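Local atomic coordinates of capsid protein (Infectious hypodermal and hematopoietic necrosis virus, PDB entry 3N7X), a protein that forms the icosahedral shell of a shrimp parvovirus by assembling in sixty copies, with calcium ions bound between neighbouring subunits. Residues Thr52-Glu57 with Lys173-Pro178; Val119-Val124 with Gln286-Leu291. All blocks are in the same frame, centred on the assembly; numbering follows the deposited sequence.

In the fold
Contacts 1 and 2 share one sheet: strand 45-59, carrying 52-57, lies beside strand 281-296, carrying 286-291, whose other neighbour is strand 111-131. Both contacts are largely buried, their centres about 10 Å apart. Contact 2 is a ladder of backbone hydrogen bonds inside the sheet. Contact 1 instead sets the end of helix 171-176 against the sheet, joined by calcium, waters and one side-chain amide. The two meet directly, since Arg54 O lies 2.8 Å from Ala287 N, a probable hydrogen bond, and Phe56 CE2 packs on Ala287 CB. Neighbouring subunits reach both: one supplies a calcium ligand to contact 1, and two border contact 2.

Contact 1. Residues Thr52-Glu57 with Lys173-Pro178; sequences TRRYFE and KWIQNP. With CA (calcium ion), chain B.
Two torsions bring Asn177 and Glu57 together. The Asn177 carboxamide stands trans to its own backbone nitrogen (chi1 -157°), which carries OD1 to the strand, while the Glu57 chain folds at chi2 (83°) and turns its carboxylate back toward the helix end. Asn177 OD1 accepts Glu57 N at 2.9 Å, in the carbonyl plane and on a lone pair. Asn177 ND2 donates to Pro178 O at 2.9 Å and makes a weak bond to Glu57 O, so both ends of the amide are held and its rotation is fixed.

Between the two backbones lies calcium, bound by Tyr55 O and Gln176 O, each 2.4 Å away. Three waters and Glu191 OE2 of a second subunit complete its six ligands. Glu57 acts in the second shell: one calcium-bound water donates to OE1, another to OE2. The first also donates to Asn177 OD1, at 2.8 Å.

Next to the metal site, Pro178 CD sits 3.4 Å from the centroid of the Phe56 ring and 9° off its normal, a CH-pi contact over the face. The Arg54 guanidinium is sandwiched, with Ile175 CG2 over the centre of one face, 3.6 Å from CZ, and Thr52 CG2 nearer the rim on the opposite one. Arg54 NH2 is hydrogen-bonded to Leu81 O.

The calcium probably offsets the repulsion expected between Tyr55 O and Gln176 O, 3.5 Å apart. Glu57 and Asn177 orient two of its three waters, and Ile175 O accepts the third. The Glu57 carboxylate probably adds to the negative potential around a metal that joins two subunits.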
# COMPACT_ATOMS: atom_id res chain seq x y z
N THR A 52 80.75 -42.53 19.89
CA THR A 52 82.00 -42.36 20.62
C THR A 52 82.52 -40.92 20.49
O THR A 52 82.02 -40.16 19.67
CB THR A 52 83.09 -43.34 20.12
OG1 THR A 52 84.18 -43.35 21.06
CG2 THR A 52 83.61 -42.92 18.75
N ARG A 53 83.51 -40.57 21.30
CA ARG A 53 84.09 -39.23 21.27
C ARG A 53 85.61 -39.34 21.29
O ARG A 53 86.15 -40.22 21.95
CB ARG A 53 83.62 -38.41 22.47
CG ARG A 53 82.14 -38.56 22.82
CD ARG A 53 81.77 -37.56 23.91
NE ARG A 53 80.49 -37.84 24.55
CZ ARG A 53 80.33 -38.70 25.55
NH1 ARG A 53 81.37 -39.38 26.03
NH2 ARG A 53 79.13 -38.88 26.08
N ARG A 54 86.30 -38.45 20.58
CA ARG A 54 87.76 -38.50 20.51
C ARG A 54 88.39 -37.11 20.50
O ARG A 54 87.71 -36.11 20.28
CB ARG A 54 88.18 -39.26 19.26
CG ARG A 54 87.71 -40.69 19.27
CD ARG A 54 87.89 -41.40 17.95
NE ARG A 54 87.45 -42.79 18.11
CZ ARG A 54 87.16 -43.62 17.11
NH1 ARG A 54 87.27 -43.22 15.85
NH2 ARG A 54 86.74 -44.85 17.38
N TYR A 55 89.70 -37.07 20.75
CA TYR A 55 90.45 -35.82 20.71
C TYR A 55 91.38 -35.91 19.51
O TYR A 55 92.06 -36.93 19.33
CB TYR A 55 91.35 -35.62 21.94
CG TYR A 55 90.68 -35.49 23.28
CD1 TYR A 55 89.58 -34.65 23.48
CD2 TYR A 55 91.19 -36.18 24.38
CE1 TYR A 55 89.02 -34.50 24.75
CE2 TYR A 55 90.63 -36.03 25.65
CZ TYR A 55 89.55 -35.19 25.83
OH TYR A 55 89.02 -35.05 27.09
N PHE A 56 91.42 -34.85 18.71
CA PHE A 56 92.31 -34.81 17.55
C PHE A 56 93.19 -33.57 17.66
O PHE A 56 92.74 -32.53 18.17
CB PHE A 56 91.53 -34.73 16.24
CG PHE A 56 90.77 -35.98 15.88
CD1 PHE A 56 91.13 -37.22 16.41
CD2 PHE A 56 89.73 -35.93 14.95
CE1 PHE A 56 90.47 -38.38 16.03
CE2 PHE A 56 89.06 -37.09 14.56
CZ PHE A 56 89.43 -38.32 15.10
N GLU A 57 94.43 -33.67 17.20
CA GLU A 57 95.35 -32.54 17.21
C GLU A 57 95.88 -32.36 15.80
O GLU A 57 96.02 -33.34 15.06
CB GLU A 57 96.52 -32.78 18.17
CG GLU A 57 96.14 -32.99 19.62
CD GLU A 57 95.74 -34.43 19.91
OE1 GLU A 57 96.41 -35.34 19.39
OE2 GLU A 57 94.76 -34.64 20.67
N LYS A 173 96.40 -46.14 15.13
CA LYS A 173 96.82 -44.78 14.81
C LYS A 173 95.66 -43.96 14.25
O LYS A 173 95.40 -42.85 14.69
CB LYS A 173 97.98 -44.80 13.80
CG LYS A 173 99.29 -45.33 14.36
CD LYS A 173 100.05 -44.27 15.14
CE LYS A 173 100.57 -43.18 14.21
NZ LYS A 173 101.35 -42.10 14.91
N TRP A 174 94.97 -44.53 13.26
CA TRP A 174 93.83 -43.85 12.66
C TRP A 174 92.76 -43.52 13.69
O TRP A 174 92.13 -42.46 13.62
CB TRP A 174 93.22 -44.70 11.55
CG TRP A 174 94.00 -44.70 10.27
CD1 TRP A 174 94.74 -45.72 9.76
CD2 TRP A 174 94.05 -43.64 9.30
NE1 TRP A 174 95.25 -45.37 8.53
CE2 TRP A 174 94.84 -44.10 8.23
CE3 TRP A 174 93.51 -42.35 9.24
CZ2 TRP A 174 95.10 -43.32 7.09
CZ3 TRP A 174 93.76 -41.57 8.11
CH2 TRP A 174 94.55 -42.06 7.05
N ILE A 175 92.53 -44.42 14.63
CA ILE A 175 91.54 -44.17 15.66
C ILE A 175 92.04 -43.05 16.56
O ILE A 175 91.28 -42.20 17.00
CB ILE A 175 91.29 -45.43 16.51
CG1 ILE A 175 90.61 -46.50 15.65
CG2 ILE A 175 90.44 -45.09 17.72
CD1 ILE A 175 90.29 -47.77 16.41
N GLN A 176 93.34 -43.05 16.81
CA GLN A 176 93.94 -42.03 17.66
C GLN A 176 93.86 -40.65 17.02
O GLN A 176 93.63 -39.65 17.70
CB GLN A 176 95.41 -42.37 17.92
CG GLN A 176 95.64 -43.30 19.11
CD GLN A 176 96.92 -44.13 18.99
OE1 GLN A 176 97.95 -43.65 18.50
NE2 GLN A 176 96.86 -45.38 19.44
N ASN A 177 94.01 -40.60 15.70
CA ASN A 177 94.01 -39.31 15.02
C ASN A 177 94.03 -39.47 13.50
O ASN A 177 94.41 -40.51 12.97
CB ASN A 177 95.28 -38.54 15.44
CG ASN A 177 95.15 -37.03 15.27
OD1 ASN A 177 94.66 -36.34 16.17
ND2 ASN A 177 95.59 -36.52 14.13
N PRO A 178 93.58 -38.43 12.78
CA PRO A 178 93.60 -38.50 11.32
C PRO A 178 95.09 -38.55 10.97
O PRO A 178 95.89 -37.88 11.61
CB PRO A 178 92.95 -37.19 10.91
CG PRO A 178 91.93 -36.98 11.99
CD PRO A 178 92.70 -37.34 13.24
CA CA B . 93.42 -38.84 19.89
O HOH W 1 89.46 -41.65 14.82
O HOH W 2 95.03 -37.59 18.66
O HOH W 3 94.55 -37.26 21.33
O HOH W 4 91.55 -40.31 19.52

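Contact 2. Residues Val119-Val124 with Gln286-Leu291; sequences VMHSMV and QADFFL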
# COMPACT_ATOMS: atom_id res chain seq x y z
N VAL A 119 81.33 -34.86 13.97
CA VAL A 119 81.13 -33.45 14.23
C VAL A 119 82.35 -33.04 15.03
O VAL A 119 82.59 -33.59 16.11
CB VAL A 119 79.88 -33.17 15.09
CG1 VAL A 119 79.73 -31.68 15.29
CG2 VAL A 119 78.65 -33.73 14.41
N MET A 120 83.13 -32.12 14.50
CA MET A 120 84.29 -31.64 15.23
C MET A 120 83.90 -30.30 15.82
O MET A 120 83.25 -29.49 15.15
CB MET A 120 85.49 -31.47 14.30
CG MET A 120 85.97 -32.77 13.68
SD MET A 120 87.52 -32.58 12.77
CE MET A 120 86.98 -31.60 11.34
N HIS A 121 84.27 -30.08 17.08
CA HIS A 121 83.93 -28.83 17.73
C HIS A 121 84.90 -28.52 18.86
O HIS A 121 85.87 -29.24 19.08
CB HIS A 121 82.50 -28.90 18.30
CG HIS A 121 82.31 -29.95 19.36
ND1 HIS A 121 81.98 -31.26 19.07
CD2 HIS A 121 82.41 -29.88 20.71
CE1 HIS A 121 81.88 -31.95 20.19
NE2 HIS A 121 82.14 -31.14 21.20
N SER A 122 84.63 -27.42 19.56
CA SER A 122 85.43 -27.01 20.71
C SER A 122 86.92 -26.88 20.43
O SER A 122 87.74 -27.31 21.24
CB SER A 122 85.21 -27.99 21.85
OG SER A 122 83.84 -28.04 22.21
N MET A 123 87.28 -26.29 19.30
CA MET A 123 88.68 -26.14 18.97
C MET A 123 89.45 -25.30 19.99
O MET A 123 88.95 -24.30 20.50
CB MET A 123 88.84 -25.48 17.60
CG MET A 123 90.29 -25.18 17.27
SD MET A 123 90.46 -24.32 15.72
CE MET A 123 89.96 -25.63 14.58
N VAL A 124 90.68 -25.73 20.28
CA VAL A 124 91.56 -25.02 21.19
C VAL A 124 92.88 -24.78 20.46
O VAL A 124 93.67 -25.70 20.28
CB VAL A 124 91.84 -25.85 22.46
CG1 VAL A 124 92.82 -25.10 23.36
CG2 VAL A 124 90.54 -26.11 23.21
N GLN A 286 87.46 -31.71 19.59
CA GLN A 286 86.75 -32.89 20.06
C GLN A 286 86.00 -33.38 18.83
O GLN A 286 85.48 -32.58 18.06
CB GLN A 286 85.75 -32.54 21.16
CG GLN A 286 85.09 -33.78 21.75
CD GLN A 286 84.05 -33.46 22.81
OE1 GLN A 286 84.27 -32.61 23.67
NE2 GLN A 286 82.92 -34.15 22.77
N ALA A 287 85.97 -34.69 18.64
CA ALA A 287 85.29 -35.25 17.48
C ALA A 287 84.31 -36.32 17.93
O ALA A 287 84.71 -37.34 18.50
CB ALA A 287 86.30 -35.82 16.51
N ASP A 288 83.03 -36.09 17.67
CA ASP A 288 82.00 -37.05 18.04
C ASP A 288 81.59 -37.85 16.81
O ASP A 288 81.29 -37.29 15.76
CB ASP A 288 80.80 -36.32 18.66
CG ASP A 288 81.17 -35.55 19.93
OD1 ASP A 288 82.18 -35.92 20.59
OD2 ASP A 288 80.45 -34.58 20.29
N PHE A 289 81.60 -39.18 16.96
CA PHE A 289 81.27 -40.10 15.88
C PHE A 289 80.01 -40.89 16.13
O PHE A 289 79.66 -41.19 17.27
CB PHE A 289 82.40 -41.13 15.70
CG PHE A 289 83.68 -40.55 15.20
CD1 PHE A 289 84.09 -40.78 13.89
CD2 PHE A 289 84.51 -39.81 16.04
CE1 PHE A 289 85.31 -40.28 13.42
CE2 PHE A 289 85.73 -39.30 15.58
CZ PHE A 289 86.13 -39.54 14.27
N PHE A 290 79.34 -41.27 15.04
CA PHE A 290 78.14 -42.08 15.15
C PHE A 290 77.94 -42.87 13.85
O PHE A 290 78.34 -42.42 12.77
CB PHE A 290 76.90 -41.22 15.40
CG PHE A 290 76.40 -40.52 14.17
CD1 PHE A 290 76.95 -39.29 13.78
CD2 PHE A 290 75.43 -41.11 13.37
CE1 PHE A 290 76.54 -38.67 12.60
CE2 PHE A 290 75.02 -40.50 12.18
CZ PHE A 290 75.58 -39.27 11.80
N LEU A 291 77.34 -44.05 13.98
CA LEU A 291 77.05 -44.89 12.83
C LEU A 291 75.81 -45.72 13.14
O LEU A 291 75.68 -46.28 14.23
CB LEU A 291 78.23 -45.80 12.51
CG LEU A 291 77.98 -46.75 11.32
CD1 LEU A 291 79.29 -47.04 10.61
CD2 LEU A 291 77.32 -48.04 11.82
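An antiparallel beta pair within the capsid beta-barrel joins Val119, Met120 and His121 to Asp288, Ala287 and Gln286. The axes of the short strands approach to 4.7 Å, and their N-to-C directions differ by 151°. Val119 with Asp288 and His121 with Gln286 are hydrogen-bonded pairs. Each contributes two backbone bonds, among them Asp288 N to Val119 O at 3.0 Å and His121 N to Gln286 O at 2.9 Å. Met120 and Ala287 form the non-hydrogen-bonded pair between them, where the CA atoms come to 4.4 Å. A CA-H...O contact from Met120 CA to Gln286 O, 3.2 Å long, supplements the ladder.

Just beyond His121 the regular ladder breaks. Ser122 has a left-handed backbone (phi 54°), and Val124 pairs with Arg284, one residue more than the register predicts, which is consistent with a beta bulge in strand 111-131.

The two faces of the pair differ in chemistry. Met120 CG meets Ala287 CB at 4.2 Å on the apolar face, where Phe56 of strand 45-59 also packs against Ala287. On the other face the His121 and Gln286 side chains run alongside each other in a common direction. Gln286 CB lies over the imidazole face near its rim, 4.1 Å from the centroid, and the Asp288 carboxylate meets the ring edge with its plane turned 64° from the ring. This face, which also carries Val119, borders other subunits: Asp288 OD2 accepts Leu38 N of a third subunit. Asp288 OD1 takes Gln286 NE2 on its syn lone pair at 2.9 Å, near the Gln286 amide plane.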